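Local coordinates for protein D-lactate dehydrogenase (Fermentative) (Pseudomonas aeruginosa, PDB 6ABJ) that probably interconverts pyruvate and D-lactate with NADH as cofactor, as a tetrameric fermentative D-lactate dehydrogenase of the D-isomer-specific 2-hydroxyacid dehydrogenase family, at residues 116-124 and 309-319. Residues are numbered along the deposited sequence; the frame is centred on the assembly and turned at random.
With ACT (acetate ion), chain D.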
ATOM      1  N   TYR B 116     -30.286 -10.949   1.817  1.00 34.75           N
ATOM      2  CA  TYR B 116     -29.473 -10.227   2.764  1.00 33.95           C
ATOM      3  C   TYR B 116     -30.132  -8.916   3.117  1.00 32.71           C
ATOM      4  O   TYR B 116     -30.960  -8.413   2.355  1.00 36.38           O
ATOM      5  CB  TYR B 116     -28.098  -9.957   2.151  1.00 35.14           C
ATOM      6  CG  TYR B 116     -27.297 -11.223   1.856  1.00 34.32           C
ATOM      7  CD1 TYR B 116     -27.013 -12.123   2.863  1.00 34.27           C
ATOM      8  CD2 TYR B 116     -26.863 -11.529   0.563  1.00 31.67           C
ATOM      9  CE1 TYR B 116     -26.282 -13.268   2.614  1.00 33.18           C
ATOM     10  CE2 TYR B 116     -26.174 -12.704   0.321  1.00 33.24           C
ATOM     11  CZ  TYR B 116     -25.888 -13.554   1.355  1.00 31.89           C
ATOM     12  OH  TYR B 116     -25.186 -14.718   1.129  1.00 34.51           O
ATOM     13  N   SER B 117     -29.812  -8.394   4.298  1.00 33.20           N
ATOM     14  CA  SER B 117     -30.257  -7.089   4.775  1.00 34.46           C
ATOM     15  C   SER B 117     -30.134  -5.988   3.712  1.00 36.65           C
ATOM     16  O   SER B 117     -29.011  -5.694   3.219  1.00 34.76           O
ATOM     17  CB  SER B 117     -29.378  -6.673   5.952  1.00 37.84           C
ATOM     18  OG  SER B 117     -29.483  -5.290   6.270  1.00 39.96           O
ATOM     19  N   PRO B 118     -31.249  -5.341   3.390  1.00 35.97           N
ATOM     20  CA  PRO B 118     -31.211  -4.376   2.310  1.00 34.90           C
ATOM     21  C   PRO B 118     -30.475  -3.120   2.707  1.00 31.91           C
ATOM     22  O   PRO B 118     -29.811  -2.552   1.855  1.00 29.83           O
ATOM     23  CB  PRO B 118     -32.691  -4.086   2.022  1.00 36.55           C
ATOM     24  CG  PRO B 118     -33.430  -4.530   3.266  1.00 35.14           C
ATOM     25  CD  PRO B 118     -32.644  -5.643   3.824  1.00 37.00           C
ATOM     26  N   HIS B 119     -30.572  -2.678   3.951  1.00 31.67           N
ATOM     27  CA  HIS B 119     -29.771  -1.520   4.354  1.00 32.62           C
ATOM     28  C   HIS B 119     -28.268  -1.768   4.283  1.00 30.13           C
ATOM     29  O   HIS B 119     -27.529  -0.909   3.810  1.00 28.58           O
ATOM     30  CB  HIS B 119     -30.155  -1.022   5.729  1.00 34.83           C
ATOM     31  CG  HIS B 119     -31.495  -0.395   5.744  1.00 37.37           C
ATOM     32  ND1 HIS B 119     -31.725   0.864   5.244  1.00 39.87           N
ATOM     33  CD2 HIS B 119     -32.705  -0.871   6.151  1.00 43.71           C
ATOM     34  CE1 HIS B 119     -33.016   1.149   5.353  1.00 40.31           C
ATOM     35  NE2 HIS B 119     -33.625   0.113   5.902  1.00 41.13           N
ATOM     36  N   ALA B 120     -27.819  -2.913   4.760  1.00 28.76           N
ATOM     37  CA  ALA B 120     -26.389  -3.213   4.725  1.00 29.31           C
ATOM     38  C   ALA B 120     -25.868  -3.168   3.300  1.00 27.63           C
ATOM     39  O   ALA B 120     -24.810  -2.542   3.029  1.00 26.18           O
ATOM     40  CB  ALA B 120     -26.086  -4.549   5.354  1.00 28.56           C
ATOM     41  N   VAL B 121     -26.578  -3.830   2.384  1.00 28.33           N
ATOM     42  CA  VAL B 121     -26.143  -3.942   1.006  1.00 28.13           C
ATOM     43  C   VAL B 121     -26.227  -2.602   0.260  1.00 30.16           C
ATOM     44  O   VAL B 121     -25.290  -2.207  -0.437  1.00 26.77           O
ATOM     45  CB  VAL B 121     -26.866  -5.095   0.244  1.00 28.88           C
ATOM     46  CG1 VAL B 121     -26.369  -5.185  -1.202  1.00 29.25           C
ATOM     47  CG2 VAL B 121     -26.578  -6.426   0.936  1.00 29.69           C
ATOM     48  N   ALA B 122     -27.304  -1.854   0.446  1.00 27.68           N
ATOM     49  CA  ALA B 122     -27.447  -0.593  -0.259  1.00 26.84           C
ATOM     50  C   ALA B 122     -26.410   0.457   0.284  1.00 26.31           C
ATOM     51  O   ALA B 122     -25.886   1.248  -0.476  1.00 25.01           O
ATOM     52  CB  ALA B 122     -28.865  -0.067  -0.102  1.00 26.99           C
ATOM     53  N   GLU B 123     -26.163   0.429   1.582  1.00 25.98           N
ATOM     54  CA  GLU B 123     -25.171   1.271   2.195  1.00 24.51           C
ATOM     55  C   GLU B 123     -23.769   1.003   1.605  1.00 24.49           C
ATOM     56  O   GLU B 123     -23.000   1.941   1.342  1.00 23.41           O
ATOM     57  CB  GLU B 123     -25.230   1.187   3.700  1.00 25.49           C
ATOM     58  CG  GLU B 123     -26.470   1.884   4.273  1.00 27.17           C
ATOM     59  CD  GLU B 123     -26.595   1.719   5.779  1.00 28.24           C
ATOM     60  OE1 GLU B 123     -25.607   1.361   6.418  1.00 27.64           O
ATOM     61  OE2 GLU B 123     -27.730   1.956   6.307  1.00 32.73           O
ATOM     62  N   HIS B 124     -23.467  -0.260   1.385  1.00 23.86           N
ATOM     63  CA  HIS B 124     -22.196  -0.640   0.856  1.00 24.67           C
ATOM     64  C   HIS B 124     -22.043  -0.134  -0.586  1.00 24.58           C
ATOM     65  O   HIS B 124     -20.992   0.367  -0.943  1.00 24.05           O
ATOM     66  CB  HIS B 124     -22.038  -2.123   0.874  1.00 24.81           C
ATOM     67  CG  HIS B 124     -20.630  -2.558   0.566  1.00 23.38           C
ATOM     68  ND1 HIS B 124     -19.642  -2.542   1.508  1.00 23.80           N
ATOM     69  CD2 HIS B 124     -20.073  -3.079  -0.543  1.00 22.67           C
ATOM     70  CE1 HIS B 124     -18.508  -2.994   0.985  1.00 23.92           C
ATOM     71  NE2 HIS B 124     -18.749  -3.343  -0.261  1.00 23.09           N
ATOM     72  N   THR B 309     -14.647  -5.167  -3.604  1.00 25.00           N
ATOM     73  CA  THR B 309     -14.770  -5.760  -2.312  1.00 24.54           C
ATOM     74  C   THR B 309     -15.285  -7.198  -2.490  1.00 24.98           C
ATOM     75  O   THR B 309     -15.993  -7.476  -3.448  1.00 22.91           O
ATOM     76  CB  THR B 309     -15.683  -4.903  -1.360  1.00 24.94           C
ATOM     77  OG1 THR B 309     -16.921  -4.626  -1.967  1.00 24.84           O
ATOM     78  CG2 THR B 309     -14.994  -3.520  -1.037  1.00 25.75           C
ATOM     79  N   ALA B 310     -14.880  -8.074  -1.566  1.00 27.29           N
ATOM     80  CA  ALA B 310     -14.988  -9.509  -1.785  1.00 29.58           C
ATOM     81  C   ALA B 310     -16.286 -10.070  -1.197  1.00 29.77           C
ATOM     82  O   ALA B 310     -16.305 -10.782  -0.169  1.00 32.71           O
ATOM     83  CB  ALA B 310     -13.732 -10.234  -1.308  1.00 29.79           C
ATOM     84  N   HIS B 311     -17.371  -9.639  -1.822  1.00 30.77           N
ATOM     85  CA  HIS B 311     -18.748  -9.903  -1.392  1.00 31.40           C
ATOM     86  C   HIS B 311     -18.976  -9.590   0.083  1.00 32.21           C
ATOM     87  O   HIS B 311     -19.264 -10.474   0.933  1.00 33.46           O
ATOM     88  CB  HIS B 311     -19.182 -11.314  -1.732  1.00 35.70           C
ATOM     89  CG  HIS B 311     -20.674 -11.448  -1.829  1.00 36.32           C
ATOM     90  ND1 HIS B 311     -21.276 -12.305  -2.713  1.00 39.89           N
ATOM     91  CD2 HIS B 311     -21.673 -10.741  -1.242  1.00 38.44           C
ATOM     92  CE1 HIS B 311     -22.591 -12.122  -2.673  1.00 42.09           C
ATOM     93  NE2 HIS B 311     -22.861 -11.189  -1.775  1.00 40.47           N
ATOM     94  N   GLN B 312     -18.724  -8.314   0.373  1.00 28.01           N
ATOM     95  CA  GLN B 312     -18.662  -7.715   1.678  1.00 25.20           C
ATOM     96  C   GLN B 312     -19.906  -6.906   1.997  1.00 22.76           C
ATOM     97  O   GLN B 312     -20.063  -6.390   3.108  1.00 24.91           O
ATOM     98  CB  GLN B 312     -17.401  -6.785   1.662  1.00 26.44           C
ATOM     99  CG  GLN B 312     -16.899  -6.345   2.977  1.00 26.05           C
ATOM    100  CD  GLN B 312     -15.825  -5.294   2.915  1.00 26.62           C
ATOM    101  OE1 GLN B 312     -14.866  -5.406   2.145  1.00 26.47           O
ATOM    102  NE2 GLN B 312     -15.949  -4.304   3.767  1.00 26.87           N
ATOM    103  N   ALA B 313     -20.817  -6.815   1.092  1.00 24.76           N
ATOM    104  CA  ALA B 313     -21.951  -5.884   1.215  1.00 27.28           C
ATOM    105  C   ALA B 313     -22.917  -6.208   2.344  1.00 28.89           C
ATOM    106  O   ALA B 313     -23.500  -5.298   2.898  1.00 27.00           O
ATOM    107  CB  ALA B 313     -22.737  -5.787  -0.095  1.00 29.10           C
ATOM    108  N   PHE B 314     -22.996  -7.491   2.719  1.00 29.74           N
ATOM    109  CA  PHE B 314     -23.776  -7.864   3.919  1.00 34.33           C
ATOM    110  C   PHE B 314     -22.971  -7.978   5.187  1.00 33.72           C
ATOM    111  O   PHE B 314     -23.509  -8.376   6.230  1.00 33.13           O
ATOM    112  CB  PHE B 314     -24.586  -9.153   3.668  1.00 32.36           C
ATOM    113  CG  PHE B 314     -23.752 -10.379   3.406  1.00 31.45           C
ATOM    114  CD1 PHE B 314     -23.184 -11.069   4.458  1.00 29.63           C
ATOM    115  CD2 PHE B 314     -23.595 -10.861   2.127  1.00 31.41           C
ATOM    116  CE1 PHE B 314     -22.429 -12.182   4.243  1.00 30.39           C
ATOM    117  CE2 PHE B 314     -22.889 -12.021   1.900  1.00 30.48           C
ATOM    118  CZ  PHE B 314     -22.310 -12.676   2.963  1.00 30.99           C
ATOM    119  N   LEU B 315     -21.694  -7.542   5.138  1.00 31.83           N
ATOM    120  CA  LEU B 315     -20.793  -7.690   6.261  1.00 30.63           C
ATOM    121  C   LEU B 315     -20.918  -6.525   7.230  1.00 31.55           C
ATOM    122  O   LEU B 315     -19.978  -5.699   7.393  1.00 28.76           O
ATOM    123  CB  LEU B 315     -19.322  -7.881   5.810  1.00 31.58           C
ATOM    124  CG  LEU B 315     -18.377  -8.544   6.826  1.00 33.34           C
ATOM    125  CD1 LEU B 315     -18.613 -10.060   6.930  1.00 34.52           C
ATOM    126  CD2 LEU B 315     -16.922  -8.269   6.546  1.00 33.22           C
ATOM    127  N   THR B 316     -22.071  -6.448   7.901  1.00 28.72           N
ATOM    128  CA  THR B 316     -22.273  -5.612   9.069  1.00 28.50           C
ATOM    129  C   THR B 316     -22.746  -6.453  10.256  1.00 31.75           C
ATOM    130  O   THR B 316     -23.273  -7.546  10.059  1.00 32.03           O
ATOM    131  CB  THR B 316     -23.311  -4.537   8.866  1.00 30.23           C
ATOM    132  OG1 THR B 316     -24.608  -5.121   8.665  1.00 29.62           O
ATOM    133  CG2 THR B 316     -22.978  -3.647   7.638  1.00 30.06           C
ATOM    134  N   ARG B 317     -22.622  -5.945  11.450  1.00 31.64           N
ATOM    135  CA  ARG B 317     -23.049  -6.719  12.596  1.00 35.91           C
ATOM    136  C   ARG B 317     -24.528  -7.079  12.562  1.00 35.92           C
ATOM    137  O   ARG B 317     -24.884  -8.185  12.799  1.00 37.18           O
ATOM    138  CB  ARG B 317     -22.570  -6.100  13.894  1.00 39.10           C
ATOM    139  CG  ARG B 317     -21.198  -6.673  14.215  1.00 46.55           C
ATOM    140  CD  ARG B 317     -20.295  -5.818  15.058  1.00 55.11           C
ATOM    141  NE  ARG B 317     -18.869  -6.049  14.813  1.00 60.95           N
ATOM    142  CZ  ARG B 317     -18.272  -7.228  14.716  1.00 56.64           C
ATOM    143  NH1 ARG B 317     -18.945  -8.346  14.830  1.00 61.04           N
ATOM    144  NH2 ARG B 317     -16.977  -7.292  14.510  1.00 53.46           N
ATOM    145  N   GLU B 318     -25.349  -6.147  12.172  1.00 36.59           N
ATOM    146  CA  GLU B 318     -26.768  -6.346  12.074  1.00 37.98           C
ATOM    147  C   GLU B 318     -27.144  -7.324  10.974  1.00 38.16           C
ATOM    148  O   GLU B 318     -28.038  -8.168  11.141  1.00 35.61           O
ATOM    149  CB  GLU B 318     -27.465  -5.010  11.885  1.00 39.44           C
ATOM    150  CG  GLU B 318     -27.266  -4.054  13.072  1.00 39.32           C
ATOM    151  CD  GLU B 318     -25.996  -3.178  12.973  1.00 38.89           C
ATOM    152  OE1 GLU B 318     -25.189  -3.320  12.019  1.00 35.13           O
ATOM    153  OE2 GLU B 318     -25.788  -2.338  13.863  1.00 38.32           O
ATOM    154  N   ALA B 319     -26.503  -7.228   9.830  1.00 33.63           N
ATOM    155  CA  ALA B 319     -26.816  -8.097   8.743  1.00 32.51           C
ATOM    156  C   ALA B 319     -26.351  -9.515   9.014  1.00 33.84           C
ATOM    157  O   ALA B 319     -27.040 -10.505   8.613  1.00 33.34           O
ATOM    158  CB  ALA B 319     -26.226  -7.577   7.415  1.00 31.31           C
TER
HETATM  159  C   ACT D 401     -23.624 -15.643  -1.763  1.00 38.60           C
HETATM  160  O   ACT D 401     -23.462 -16.017  -2.944  1.00 36.61           O
HETATM  161  OXT ACT D 401     -24.759 -15.538  -1.251  1.00 52.01           O
HETATM  162  CH3 ACT D 401     -22.419 -15.309  -0.935  1.00 37.60           C
HETATM  163  O   HOH W   1     -28.426 -10.157   6.104  1.00 32.76           O
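With CG anti to its carbonyl carbon (chi1 -64°), Tyr116 lays its ring on that of Phe314, whose CG sits between backbone N and carbonyl carbon. The contact joins the two crossings between the Rossmann-type NAD-binding domain and the substrate-binding (catalytic) domain of this family. The rings form a face-to-face stack, with centroids 4.0 Å apart and planes at 17°. Phe314 CD2 lies over the centre of the tyrosine ring, and Tyr116 CZ comes to 3.4 Å from Phe314 CE2. Phe314 is part of the NADH site; no NADH is bound to this chain. An acetate ion, probably from the crystallisation liquor, accepts at OXT a 2.6 Å hydrogen bond from Tyr116 OH. The acetate CH3 lies over one face of the His311 ring.

Further along helix 118-134, the His124 ring has Ala313 CA over one face, a CH-pi contact. Val121 CG1 packs on Ala313 CB. Ser117 OG and Thr316 OG1 cap the helices by accepting from Ala120 N and Ala319 N; Thr316 OG1 also bonds Asp157 of the second subunit. Ala120 CB meets Ala319 CB at 3.7 Å. A water accepts from Ser117 N and donates to Ala319 O. Arg134 of the second subunit bonds Ala313 O. Thr309 OG1 is held twice. Asp274 OD1, of the NADH site, is one partner. The other is His124 NE2, which donates in its ring plane to Thr309 OG1 at 2.8 Å, nearly straight.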